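Local coordinates for protein shikimate dehydrogenase (NADP(+)) (Peptoclostridium difficile, PDB 5DZS) that probably catalyses the reversible NADPH-linked reduction of 3-dehydroshikimate to shikimate, a step in the chorismate pathway leading to aromatic amino acids, at residues Glu41-Ser44 against Lys45-Gly48; Ser193-Ser196 against Lys197-Gln201. All coordinates share one frame; numbering follows the deposited sequence.

Contact 1: residues Glu41-Ser44 against Lys45-Gly48; sequences EDIS and KLDG
K45 lays its side chain obliquely across that of D42, three residues earlier, and closes a salt bridge of 2.8 Å from its NZ to D42 OD1. With CG anti to the carbonyl carbon (chi1 -53°) and the chain extended beyond it, CB and CG of K45 start over the backbone O of D42 and CE arrives 3.3 Å from D42 OD1. The ammonium meets the carboxylate from above its plane, 50° out of it, so the pairing is not an in-plane grip.

The backbone is joined at the same spacing. K45 N donates to D42 O at 2.9 Å, and L46 N donates to I43 O at 3.1 Å with a nearly straight N-H...O angle of 165°. The backbone angles of I43, S44 and K45 make these two overlapping type I turns. One residue further on, water takes over: water 1 donates to I43 O and to D47 OD1 while accepting from D47 N, and water 2 links S44 O to G48 N. Each water thus bridges a carbonyl to the N-H four residues later. D47 OD2 has its own partner, a salt bridge to K51.

On the buried side, I43 CD1 lies 4.3 Å from L46 CD2, and both side chains also pack on V7 of strand 2-8. The water-bridged turns lead into helix 46-53, which forms the helical part of the beta-alpha-beta crossover from strand 31-37 to the parallel strand 57-60 in the substrate-binding domain.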
loop_
_atom_site.group_PDB
_atom_site.type_symbol
_atom_site.label_atom_id
_atom_site.label_comp_id
_atom_site.label_asym_id
_atom_site.label_seq_id
_atom_site.Cartn_x
_atom_site.Cartn_y
_atom_site.Cartn_z
ATOM N N GLU B 41 -18.529 11.299 23.140
ATOM C CA GLU B 41 -18.804 12.725 22.977
ATOM C C GLU B 41 -17.615 13.536 22.447
ATOM O O GLU B 41 -17.768 14.705 22.068
ATOM C CB GLU B 41 -19.328 13.339 24.287
ATOM C CG GLU B 41 -18.483 13.109 25.537
ATOM C CD GLU B 41 -18.824 11.832 26.318
ATOM O OE1 GLU B 41 -19.348 10.846 25.750
ATOM O OE2 GLU B 41 -18.561 11.827 27.546
ATOM N N ASP B 42 -16.435 12.918 22.450
ATOM C CA ASP B 42 -15.214 13.552 21.957
ATOM C C ASP B 42 -14.674 13.042 20.635
ATOM O O ASP B 42 -13.686 13.577 20.119
ATOM C CB ASP B 42 -14.099 13.385 23.006
ATOM C CG ASP B 42 -14.265 14.281 24.211
ATOM O OD1 ASP B 42 -15.095 15.229 24.191
ATOM O OD2 ASP B 42 -13.538 14.056 25.219
ATOM N N ILE B 43 -15.272 12.001 20.064
ATOM C CA ILE B 43 -14.682 11.430 18.853
ATOM C C ILE B 43 -14.625 12.409 17.664
ATOM O O ILE B 43 -13.698 12.299 16.816
ATOM C CB ILE B 43 -15.336 10.064 18.504
ATOM C CG1 ILE B 43 -14.472 9.240 17.529
ATOM C CG2 ILE B 43 -16.741 10.257 17.989
ATOM C CD1 ILE B 43 -13.194 8.690 18.129
ATOM N N SER B 44 -15.530 13.383 17.610
ATOM C CA SER B 44 -15.494 14.376 16.542
ATOM C C SER B 44 -14.263 15.271 16.617
ATOM O O SER B 44 -13.940 15.953 15.648
ATOM C CB SER B 44 -16.737 15.269 16.598
ATOM O OG SER B 44 -16.714 16.069 17.762
ATOM N N LYS B 45 -13.542 15.230 17.744
ATOM C CA LYS B 45 -12.349 16.063 17.911
ATOM C C LYS B 45 -11.058 15.344 17.493
ATOM O O LYS B 45 -9.999 15.978 17.376
ATOM C CB LYS B 45 -12.206 16.495 19.386
ATOM C CG LYS B 45 -13.438 17.168 19.986
ATOM C CD LYS B 45 -13.352 17.355 21.485
ATOM C CE LYS B 45 -14.718 17.744 22.038
ATOM N NZ LYS B 45 -14.713 17.875 23.517
ATOM N N LEU B 46 -11.130 14.049 17.221
ATOM C CA LEU B 46 -9.929 13.275 16.939
ATOM C C LEU B 46 -9.177 13.759 15.712
ATOM O O LEU B 46 -7.955 13.904 15.733
ATOM C CB LEU B 46 -10.217 11.765 16.791
ATOM C CG LEU B 46 -9.080 10.847 16.385
ATOM C CD1 LEU B 46 -8.109 10.708 17.556
ATOM C CD2 LEU B 46 -9.556 9.462 15.990
ATOM N N ASP B 47 -9.880 13.987 14.601
ATOM C CA ASP B 47 -9.161 14.323 13.382
ATOM C C ASP B 47 -8.324 15.601 13.514
ATOM O O ASP B 47 -7.179 15.652 13.062
ATOM C CB ASP B 47 -10.094 14.360 12.124
ATOM C CG ASP B 47 -10.984 15.552 12.072
ATOM O OD1 ASP B 47 -12.036 15.555 12.731
ATOM O OD2 ASP B 47 -10.663 16.476 11.295
ATOM N N GLY B 48 -8.850 16.595 14.199
ATOM C CA GLY B 48 -8.137 17.845 14.383
ATOM C C GLY B 48 -6.903 17.643 15.245
ATOM O O GLY B 48 -5.858 18.254 14.969
HETATM O O HOH W 1 -12.616 13.157 14.332
HETATM O O HOH W 2 -11.597 17.592 14.826
#

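Contact 2: residues Ser193-Ser196 against Lys197-Gln201; sequences SPVS and KSIIQ
I200 reaches back along V195 and S196, and its atoms can be followed outward. CB stands 3.8 Å from S196 O. CG1, anti to the carbonyl carbon (chi1 -67°), is turned back toward the preceding loop and lies 3.5 Å from S196 O and 3.6 Å from V195 CG2, the two side chains crossing at a slant. CD1 ends 4.0 Å from S193 OG, with V195 O and S196 O equally near, so an apolar tip sits against three oxygens. At its branch point V195 meets the residue before I200: V195 CB lies 4.1 Å from I199 CG2. V195 therefore touches two successive helix residues.

S196 holds the N-cap position, and its carbonyl oxygen ties the loop to the first turn. I200 N donates to S196 O at 3.0 Å, nearly straight (168°); I199 N adds a weak bond to the same oxygen at 3.1 Å. Before the cap, S193 OG donates to V195 O at 2.7 Å, on a lone pair in the carbonyl plane, which gives that oxygen a partner beside I200 CD1.

V195 and I200 continue into F218 and I221 of helix 217-224, respectively, while I199 packs on I178 of strand 177-180. The chemistry implies a division of labour: one straight bond from I200 N, helped by a weak one from I199 N, fixes the first turn on S196 O, and undirected aliphatic contacts fit it to the fold.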
loop_
_atom_site.group_PDB
_atom_site.type_symbol
_atom_site.label_atom_id
_atom_site.label_comp_id
_atom_site.label_asym_id
_atom_site.label_seq_id
_atom_site.Cartn_x
_atom_site.Cartn_y
_atom_site.Cartn_z
ATOM N N SER B 193 -19.926 -16.427 27.520
ATOM C CA SER B 193 -19.900 -16.686 26.093
ATOM C C SER B 193 -21.096 -16.023 25.418
ATOM O O SER B 193 -22.176 -15.972 25.991
ATOM C CB SER B 193 -19.960 -18.197 25.858
ATOM O OG SER B 193 -20.199 -18.501 24.498
ATOM N N PRO B 194 -20.919 -15.525 24.188
ATOM C CA PRO B 194 -22.040 -14.895 23.476
ATOM C C PRO B 194 -23.156 -15.885 23.121
ATOM O O PRO B 194 -24.276 -15.467 22.816
ATOM C CB PRO B 194 -21.392 -14.359 22.194
ATOM C CG PRO B 194 -20.163 -15.174 22.016
ATOM C CD PRO B 194 -19.680 -15.511 23.389
ATOM N N VAL B 195 -22.837 -17.179 23.146
ATOM C CA VAL B 195 -23.811 -18.219 22.849
ATOM C C VAL B 195 -23.678 -19.370 23.825
ATOM O O VAL B 195 -22.603 -19.624 24.377
ATOM C CB VAL B 195 -23.671 -18.764 21.413
ATOM C CG1 VAL B 195 -24.084 -17.704 20.406
ATOM C CG2 VAL B 195 -22.258 -19.270 21.143
ATOM N N SER B 196 -24.785 -20.066 24.021
ATOM C CA SER B 196 -24.836 -21.189 24.923
ATOM C C SER B 196 -24.121 -22.413 24.370
ATOM O O SER B 196 -23.880 -22.539 23.165
ATOM C CB SER B 196 -26.291 -21.565 25.184
ATOM O OG SER B 196 -26.920 -21.956 23.972
ATOM N N LYS B 197 -23.822 -23.324 25.282
ATOM C CA LYS B 197 -23.190 -24.597 24.977
ATOM C C LYS B 197 -24.016 -25.373 23.940
ATOM O O LYS B 197 -23.462 -26.047 23.076
ATOM C CB LYS B 197 -23.074 -25.409 26.275
ATOM C CG LYS B 197 -22.258 -26.680 26.158
ATOM C CD LYS B 197 -22.170 -27.464 27.461
ATOM C CE LYS B 197 -23.519 -28.023 27.892
ATOM N NZ LYS B 197 -23.401 -28.935 29.065
ATOM N N SER B 198 -25.344 -25.269 24.042
ATOM C CA SER B 198 -26.263 -25.952 23.120
ATOM C C SER B 198 -26.113 -25.491 21.672
ATOM O O SER B 198 -26.298 -26.283 20.741
ATOM C CB SER B 198 -27.707 -25.740 23.565
ATOM O OG SER B 198 -27.910 -26.256 24.864
ATOM N N ILE B 199 -25.811 -24.207 21.483
ATOM C CA ILE B 199 -25.593 -23.661 20.140
ATOM C C ILE B 199 -24.194 -24.060 19.670
ATOM O O ILE B 199 -24.013 -24.482 18.527
ATOM C CB ILE B 199 -25.762 -22.124 20.104
ATOM C CG1 ILE B 199 -27.244 -21.754 20.271
ATOM C CG2 ILE B 199 -25.214 -21.536 18.793
ATOM C CD1 ILE B 199 -27.495 -20.266 20.446
ATOM N N ILE B 200 -23.212 -23.953 20.562
ATOM C CA ILE B 200 -21.835 -24.323 20.224
ATOM C C ILE B 200 -21.755 -25.783 19.795
ATOM O O ILE B 200 -20.980 -26.150 18.917
ATOM C CB ILE B 200 -20.866 -24.065 21.396
ATOM C CG1 ILE B 200 -20.761 -22.554 21.637
ATOM C CG2 ILE B 200 -19.489 -24.636 21.078
ATOM C CD1 ILE B 200 -19.908 -22.149 22.821
ATOM N N GLN B 201 -22.584 -26.614 20.403
ATOM C CA GLN B 201 -22.592 -28.023 20.064
ATOM C C GLN B 201 -22.959 -28.276 18.590
ATOM O O GLN B 201 -22.559 -29.290 18.030
ATOM C CB GLN B 201 -23.551 -28.757 20.991
ATOM C CG GLN B 201 -23.463 -30.265 20.916
ATOM C CD GLN B 201 -24.280 -30.919 22.001
ATOM O OE1 GLN B 201 -24.861 -30.235 22.847
ATOM N NE2 GLN B 201 -24.327 -32.247 21.994
#

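In the fold
Contacts 1 and 2 lie far apart, their centres 38 Å from each other and their nearest atoms about 25 Å, and no structural element is common to both. Each is a loop entering a helix, partly buried, their centres about 22 and 21 Å from the centre of the chain. Residues 41-48 pack against strand 2-8 of the mixed sheet of the substrate-binding domain; residues 193-201 lie in the connection between the adjacent parallel strands 177-180 and 205-208, in the six-stranded sheet consistent with the NADP-binding half. The outer side of contact 1 uses charge and water, with a single apolar pair, I43 with L46, facing inward. Contact 2 relies on three buried aliphatic residues and a direct helical bond, with no salt bridge between its segments.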